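Local coordinates for PfkB family carbohydrate kinase (Listeria grayi DSM 20601, PDB 4GM6), which probably acts as a kinase that transfers a phosphate group to a sugar or related carbohydrate substrate, at residues C[42-45]-C[46-49]; C[97-100]-C[101-104]; C[219-222]-C[223-227]. One frame throughout, in Å; residues are numbered along the deposited sequence. Where two conformers were deposited one is given.

Contact 1 of 3, residues C[42-45]-C[46-49]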
loop_
_atom_site.group_PDB
_atom_site.type_symbol
_atom_site.label_atom_id
_atom_site.label_comp_id
_atom_site.label_asym_id
_atom_site.label_seq_id
_atom_site.Cartn_x
_atom_site.Cartn_y
_atom_site.Cartn_z
ATOM N N GLY C 42 12.829 7.400 0.788
ATOM C CA GLY C 42 12.559 8.770 0.334
ATOM C C GLY C 42 11.534 9.529 1.160
ATOM O O GLY C 42 11.184 10.675 0.845
ATOM N N ILE C 43 11.023 8.903 2.213
ATOM C CA ILE C 43 10.040 9.581 3.055
ATOM C C ILE C 43 10.635 9.932 4.414
ATOM O O ILE C 43 11.015 9.048 5.163
ATOM C CB ILE C 43 8.803 8.711 3.331
ATOM C CG1 ILE C 43 8.261 8.091 2.036
ATOM C CG2 ILE C 43 7.742 9.528 4.080
ATOM C CD1 ILE C 43 7.318 8.981 1.277
ATOM N N PRO C 44 10.683 11.227 4.751
ATOM C CA PRO C 44 11.190 11.612 6.067
ATOM C C PRO C 44 10.130 11.449 7.146
ATOM O O PRO C 44 8.931 11.359 6.837
ATOM C CB PRO C 44 11.496 13.107 5.890
ATOM C CG PRO C 44 10.470 13.557 4.900
ATOM C CD PRO C 44 10.339 12.400 3.928
ATOM N N PHE C 45 10.564 11.422 8.405
ATOM C CA PHE C 45 9.636 11.394 9.526
ATOM C C PHE C 45 8.495 12.387 9.361
ATOM O O PHE C 45 7.342 12.069 9.634
ATOM C CB PHE C 45 10.363 11.700 10.836
ATOM C CG PHE C 45 11.221 10.567 11.344
ATOM C CD1 PHE C 45 10.752 9.266 11.338
ATOM C CD2 PHE C 45 12.483 10.816 11.867
ATOM C CE1 PHE C 45 11.530 8.225 11.824
ATOM C CE2 PHE C 45 13.263 9.788 12.367
ATOM C CZ PHE C 45 12.787 8.486 12.341
ATOM N N SER C 46 8.811 13.599 8.925
ATOM C CA SER C 46 7.819 14.665 8.953
ATOM C C SER C 46 6.709 14.448 7.934
ATOM O O SER C 46 5.701 15.145 7.973
ATOM C CB SER C 46 8.498 16.015 8.691
ATOM O OG SER C 46 9.404 15.891 7.585
ATOM N N GLN C 47 6.907 13.535 6.996
ATOM C CA GLN C 47 5.914 13.251 5.962
ATOM C C GLN C 47 5.350 11.835 5.987
ATOM O O GLN C 47 4.599 11.446 5.131
ATOM C CB GLN C 47 6.469 13.566 4.576
ATOM C CG GLN C 47 6.747 15.026 4.356
ATOM C CD GLN C 47 7.430 15.323 3.044
ATOM O OE1 GLN C 47 8.137 16.301 2.916
ATOM N NE2 GLN C 47 7.214 14.479 2.066
ATOM N N THR C 48 5.749 11.061 6.968
ATOM C CA THR C 48 5.338 9.665 6.994
ATOM C C THR C 48 3.932 9.515 7.583
ATOM O O THR C 48 3.546 10.216 8.521
ATOM C CB THR C 48 6.363 8.773 7.714
ATOM O OG1 THR C 48 6.091 7.394 7.421
ATOM C CG2 THR C 48 6.310 8.997 9.210
ATOM N N THR C 49 3.153 8.609 6.993
ATOM C CA THR C 49 1.789 8.350 7.501
ATOM C C THR C 49 1.654 6.933 8.059
ATOM O O THR C 49 0.656 6.591 8.684
ATOM C CB THR C 49 0.726 8.533 6.406
ATOM O OG1 THR C 49 0.958 7.559 5.389
ATOM C CG2 THR C 49 0.800 9.946 5.800
HETATM O O HOH W 1 4.567 12.675 9.719
#
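Pro44 and Gln47 are joined by the shorter of two backbone bonds that wind this short 3-10 turn: Gln47 N donates to Pro44 O at 3.0 Å, with an N-H...O angle of 155°. Thr48 N follows one residue on, donating to Phe45 O over a longer 3.3 Å but along a straighter line (168°). Both link residues three apart, as in a 3-10 turn. A water lies 2.8 Å from Phe45 O and also close to Thr48 O; it is placed to donate to each, though nearby acceptors outnumber its protons. Two bonds tie the turn to its surroundings: Phe45 N with Glu115 OE2 of strand 111-115, and Ser46 O with Arg94 NH1 of a second subunit.

Around these bonds the side chains pack closely. Gln47 lays its extended chain obliquely across the proline ring, CD 4.0 Å from Pro44 CG, while Ser46 OG approaches the same Pro44 CG at 3.7 Å. Proline suits the start of the turn because its ring is rigid and gives Gln47 and Ser46 a compact apolar surface to pack on. Ile43 CG2, anti to the backbone N, reaches Thr48 CA at 3.8 Å. The Phe45 ring packs on Tyr113 and on Pro83 of a third subunit.

The turn joins strands 34-38 and 50-56 of the small sheet, which in PfkB kinases forms the lid. Its chemistry implies a self-bonded backbone that still offers Ser46 O to Arg94 of the second subunit, while Ile43 and Gln47 pack on His327 of that same subunit.

Contact 2 of 3, residues C[97-100]-C[101-104]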
loop_
_atom_site.group_PDB
_atom_site.type_symbol
_atom_site.label_atom_id
_atom_site.label_comp_id
_atom_site.label_asym_id
_atom_site.label_seq_id
_atom_site.Cartn_x
_atom_site.Cartn_y
_atom_site.Cartn_z
ATOM N N VAL C 97 14.126 -19.657 17.800
ATOM C CA VAL C 97 15.004 -19.411 18.937
ATOM C C VAL C 97 14.229 -19.823 20.177
ATOM O O VAL C 97 13.048 -19.505 20.299
ATOM C CB VAL C 97 15.395 -17.929 19.031
ATOM C CG1 VAL C 97 16.279 -17.684 20.239
ATOM C CG2 VAL C 97 16.108 -17.492 17.758
ATOM N N ASP C 98 14.890 -20.552 21.074
ATOM C CA ASP C 98 14.290 -21.024 22.324
ATOM C C ASP C 98 13.821 -19.841 23.166
ATOM O O ASP C 98 14.578 -18.890 23.383
ATOM C CB ASP C 98 15.334 -21.830 23.114
ATOM C CG ASP C 98 14.744 -22.560 24.323
ATOM O OD1 ASP C 98 13.505 -22.595 24.488
ATOM O OD2 ASP C 98 15.539 -23.118 25.112
ATOM N N THR C 99 12.583 -19.899 23.650
ATOM C CA THR C 99 12.043 -18.813 24.471
ATOM C C THR C 99 11.921 -19.157 25.964
ATOM O O THR C 99 11.471 -18.334 26.766
ATOM C CB THR C 99 10.673 -18.333 23.938
ATOM O OG1 THR C 99 9.748 -19.425 23.944
ATOM C CG2 THR C 99 10.807 -17.795 22.511
ATOM N N ALA C 100 12.309 -20.368 26.343
ATOM C CA ALA C 100 12.191 -20.795 27.737
ATOM C C ALA C 100 12.789 -19.808 28.750
ATOM O O ALA C 100 12.421 -19.823 29.922
ATOM C CB ALA C 100 12.810 -22.183 27.934
ATOM N N PHE C 101 13.730 -18.974 28.318
ATOM C CA PHE C 101 14.400 -18.069 29.253
ATOM C C PHE C 101 14.011 -16.605 29.044
ATOM O O PHE C 101 14.687 -15.699 29.533
ATOM C CB PHE C 101 15.928 -18.269 29.221
ATOM C CG PHE C 101 16.365 -19.664 29.603
ATOM C CD1 PHE C 101 16.722 -19.965 30.911
ATOM C CD2 PHE C 101 16.404 -20.679 28.656
ATOM C CE1 PHE C 101 17.111 -21.243 31.264
ATOM C CE2 PHE C 101 16.788 -21.963 29.006
ATOM C CZ PHE C 101 17.146 -22.244 30.312
ATOM N N VAL C 102 12.921 -16.383 28.313
ATOM C CA VAL C 102 12.352 -15.056 28.180
ATOM C C VAL C 102 11.556 -14.815 29.455
ATOM O O VAL C 102 10.768 -15.666 29.871
ATOM C CB VAL C 102 11.407 -14.943 26.952
ATOM C CG1 VAL C 102 10.668 -13.607 26.944
ATOM C CG2 VAL C 102 12.177 -15.127 25.641
ATOM N N VAL C 103 11.777 -13.671 30.090
ATOM C CA VAL C 103 11.075 -13.351 31.334
ATOM C C VAL C 103 10.095 -12.203 31.086
ATOM O O VAL C 103 10.446 -11.211 30.432
ATOM C CB VAL C 103 12.051 -12.958 32.456
ATOM C CG1 VAL C 103 11.282 -12.457 33.668
ATOM C CG2 VAL C 103 12.942 -14.136 32.840
ATOM N N GLU C 104 8.868 -12.348 31.584
ATOM C CA GLU C 104 7.840 -11.314 31.408
ATOM C C GLU C 104 7.828 -10.377 32.614
ATOM O O GLU C 104 7.650 -10.822 33.733
ATOM C CB GLU C 104 6.453 -11.945 31.265
ATOM C CG GLU C 104 6.317 -12.968 30.152
ATOM C CD GLU C 104 4.885 -13.086 29.648
ATOM O OE1 GLU C 104 3.980 -13.315 30.465
ATOM O OE2 GLU C 104 4.661 -12.946 28.431
HETATM O O HOH W 2 15.311 -18.051 25.906
#
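Thr99 and Val102 close a type I beta turn that interrupts strand 97-104, the last strand of a beta-alpha-beta unit and an outermost strand of the large sheet within this chain. Val102 N donates to Thr99 O at 2.9 Å, almost straight at 169°. Just before it, Asp98 makes an Asx turn: its OD1 takes the N-H of Ala100 at 3.1 Å, from above the carboxylate plane. Aspartate suits this place because its short side chain can bend back onto the backbone two residues ahead.

Phe101 occupies the third position of the turn. Its CB lies 3.5 Å from Ala100 C; with CG anti to its own carbonyl carbon (chi1 -60°), the ring lies obliquely beside Ala100. CG stays close to that peptide carbon, CD2 then meets the methyl CB of Ala100 at 4.0 Å, and CE2 reaches Asp98 OD2 at 4.2 Å, the oxygen lying at the ring edge near its plane. Farther out, the ring rests on Glu146 and Leu147 of helix 144-147. Alanine, small beside the ring, lets the aromatic group fold close to the turn.

On another flank Val102 CG2 packs on Thr99 CB at 3.9 Å, and both side chains lean on Leu92 of helix 83-94, whose neighbour Trp93 bonds Thr99 OG1. A water bridges the turn, donating to Asp98 O at 2.8 Å and accepting from Phe101 N at 3.0 Å.

Contact 3 of 3, residues C[219-222]-C[223-227]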
loop_
_atom_site.group_PDB
_atom_site.type_symbol
_atom_site.label_atom_id
_atom_site.label_comp_id
_atom_site.label_asym_id
_atom_site.label_seq_id
_atom_site.Cartn_x
_atom_site.Cartn_y
_atom_site.Cartn_z
ATOM N N GLN C 219 39.215 -1.129 14.342
ATOM C CA GLN C 219 40.285 -0.219 14.719
ATOM C C GLN C 219 39.783 0.935 15.586
ATOM O O GLN C 219 40.528 1.456 16.413
ATOM C CB GLN C 219 41.024 0.324 13.496
ATOM C CG GLN C 219 42.375 0.925 13.860
ATOM C CD GLN C 219 42.901 1.889 12.814
ATOM O OE1 GLN C 219 44.088 2.233 12.807
ATOM N NE2 GLN C 219 42.018 2.336 11.927
ATOM N N MET C 220 38.528 1.339 15.393
ATOM C CA MET C 220 37.942 2.388 16.230
ATOM C C MET C 220 37.982 1.929 17.680
ATOM O O MET C 220 38.399 2.668 18.578
ATOM C CB MET C 220 36.500 2.684 15.822
ATOM C CG MET C 220 36.250 2.634 14.322
ATOM S SD MET C 220 36.217 0.956 13.649
ATOM C CE MET C 220 34.483 0.523 13.849
ATOM N N ASP C 221 37.541 0.694 17.896
ATOM C CA ASP C 221 37.595 0.074 19.208
ATOM C C ASP C 221 39.032 0.052 19.723
ATOM O O ASP C 221 39.314 0.479 20.852
ATOM C CB ASP C 221 37.030 -1.348 19.120
ATOM C CG ASP C 221 35.589 -1.376 18.635
ATOM O OD1 ASP C 221 34.747 -0.704 19.272
ATOM O OD2 ASP C 221 35.291 -2.068 17.628
ATOM N N ALA C 222 39.948 -0.427 18.885
ATOM C CA ALA C 222 41.356 -0.545 19.276
ATOM C C ALA C 222 41.923 0.749 19.876
ATOM O O ALA C 222 42.656 0.722 20.879
ATOM C CB ALA C 222 42.193 -0.992 18.085
ATOM N N VAL C 223 41.589 1.882 19.255
ATOM C CA VAL C 223 42.109 3.171 19.707
ATOM C C VAL C 223 41.361 3.678 20.942
ATOM O O VAL C 223 41.971 4.118 21.917
ATOM C CB VAL C 223 42.019 4.233 18.590
ATOM C CG1 VAL C 223 42.712 5.516 19.025
ATOM C CG2 VAL C 223 42.632 3.707 17.298
ATOM N N ALA C 224 40.031 3.603 20.892
ATOM C CA ALA C 224 39.192 4.124 21.968
ATOM C C ALA C 224 39.281 3.273 23.235
ATOM O O ALA C 224 39.376 3.811 24.345
ATOM C CB ALA C 224 37.740 4.246 21.503
ATOM N N PHE C 225 39.265 1.952 23.072
ATOM C CA PHE C 225 39.116 1.064 24.225
ATOM C C PHE C 225 40.334 0.206 24.588
ATOM O O PHE C 225 40.475 -0.192 25.740
ATOM C CB PHE C 225 37.871 0.188 24.073
ATOM C CG PHE C 225 36.647 0.949 23.647
ATOM C CD1 PHE C 225 36.192 2.025 24.393
ATOM C CD2 PHE C 225 35.950 0.585 22.509
ATOM C CE1 PHE C 225 35.069 2.730 24.006
ATOM C CE2 PHE C 225 34.826 1.285 22.113
ATOM C CZ PHE C 225 34.384 2.359 22.864
ATOM N N PHE C 226 41.204 -0.089 23.624
ATOM C CA PHE C 226 42.397 -0.896 23.909
ATOM C C PHE C 226 43.645 -0.035 24.058
ATOM O O PHE C 226 44.759 -0.554 24.151
ATOM C CB PHE C 226 42.628 -1.954 22.824
ATOM C CG PHE C 226 41.529 -2.982 22.722
ATOM C CD1 PHE C 226 41.730 -4.282 23.176
ATOM C CD2 PHE C 226 40.303 -2.654 22.167
ATOM C CE1 PHE C 226 40.724 -5.230 23.077
ATOM C CE2 PHE C 226 39.289 -3.597 22.063
ATOM C CZ PHE C 226 39.498 -4.888 22.515
ATOM N N GLU C 227 43.456 1.281 24.073
ATOM C CA GLU C 227 44.577 2.211 24.214
ATOM C C GLU C 227 45.691 1.944 23.204
ATOM O O GLU C 227 46.872 2.049 23.535
ATOM C CB GLU C 227 45.150 2.154 25.633
ATOM C CG GLU C 227 44.237 2.731 26.699
ATOM C CD GLU C 227 44.785 2.537 28.096
ATOM O OE1 GLU C 227 45.847 1.891 28.239
ATOM O OE2 GLU C 227 44.153 3.029 29.053
#
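Asp221 O is gripped by two backbone N-H groups near the end of helix 219-225. Phe225 N makes the short alpha-helical bond, 2.7 Å and nearly along the C=O axis, while Phe226 N adds a weak one at 3.4 Å and turns weakly to Ala222 O as well. Earlier, Ala224 N donates to Met220 O at 3.0 Å and Val223 N to Gln219 O at 3.1 Å, with a weak extra bond from Val223 N to Met220 O.

One turn apart, the side chains of Asp221 and Phe225 cross. Asp221 OD1 lies at the edge of the aromatic ring, 3.5 Å from CE2, with carboxylate and ring planes only 25° apart, an arrangement that probably sets the oxygen toward the slightly positive ring hydrogens. Aspartate suits the first turn of a helix: its other oxygen, OD2, accepts from the N-H of Gly218, just before the helix. Phenylalanine suits the buried position 225, where its ring meets Tyr191 and Tyr205. Phe226 lies against Tyr243 and Met239, and its CD2 is 3.5 Å from Asp221 O, which sits at the ring edge. The methyl CB of Ala224 stands over the centre of one face of the Phe225 ring, 3.8 Å above its plane.

How the contacts relate
The three contacts follow one another along the chain without touching. Contact 1 lies farthest out, its centre 28 Å from that of the chain, in the loop joining two strands of the small sheet and against other subunits. Contacts 2 and 3 belong to the larger alpha/beta body, each 18 Å from the centre but on opposite sides of it, with their own centres 34 Å apart; no other chain touches either. Contact 1 is 35 Å from contact 2 and 37 Å from contact 3, centre to centre, and even the nearest atoms stay about 27 and 23 Å apart. In PfkB kinases the substrate cleft generally lies between lid and body, so contact 1 probably belongs to the lid side and the other two to the body.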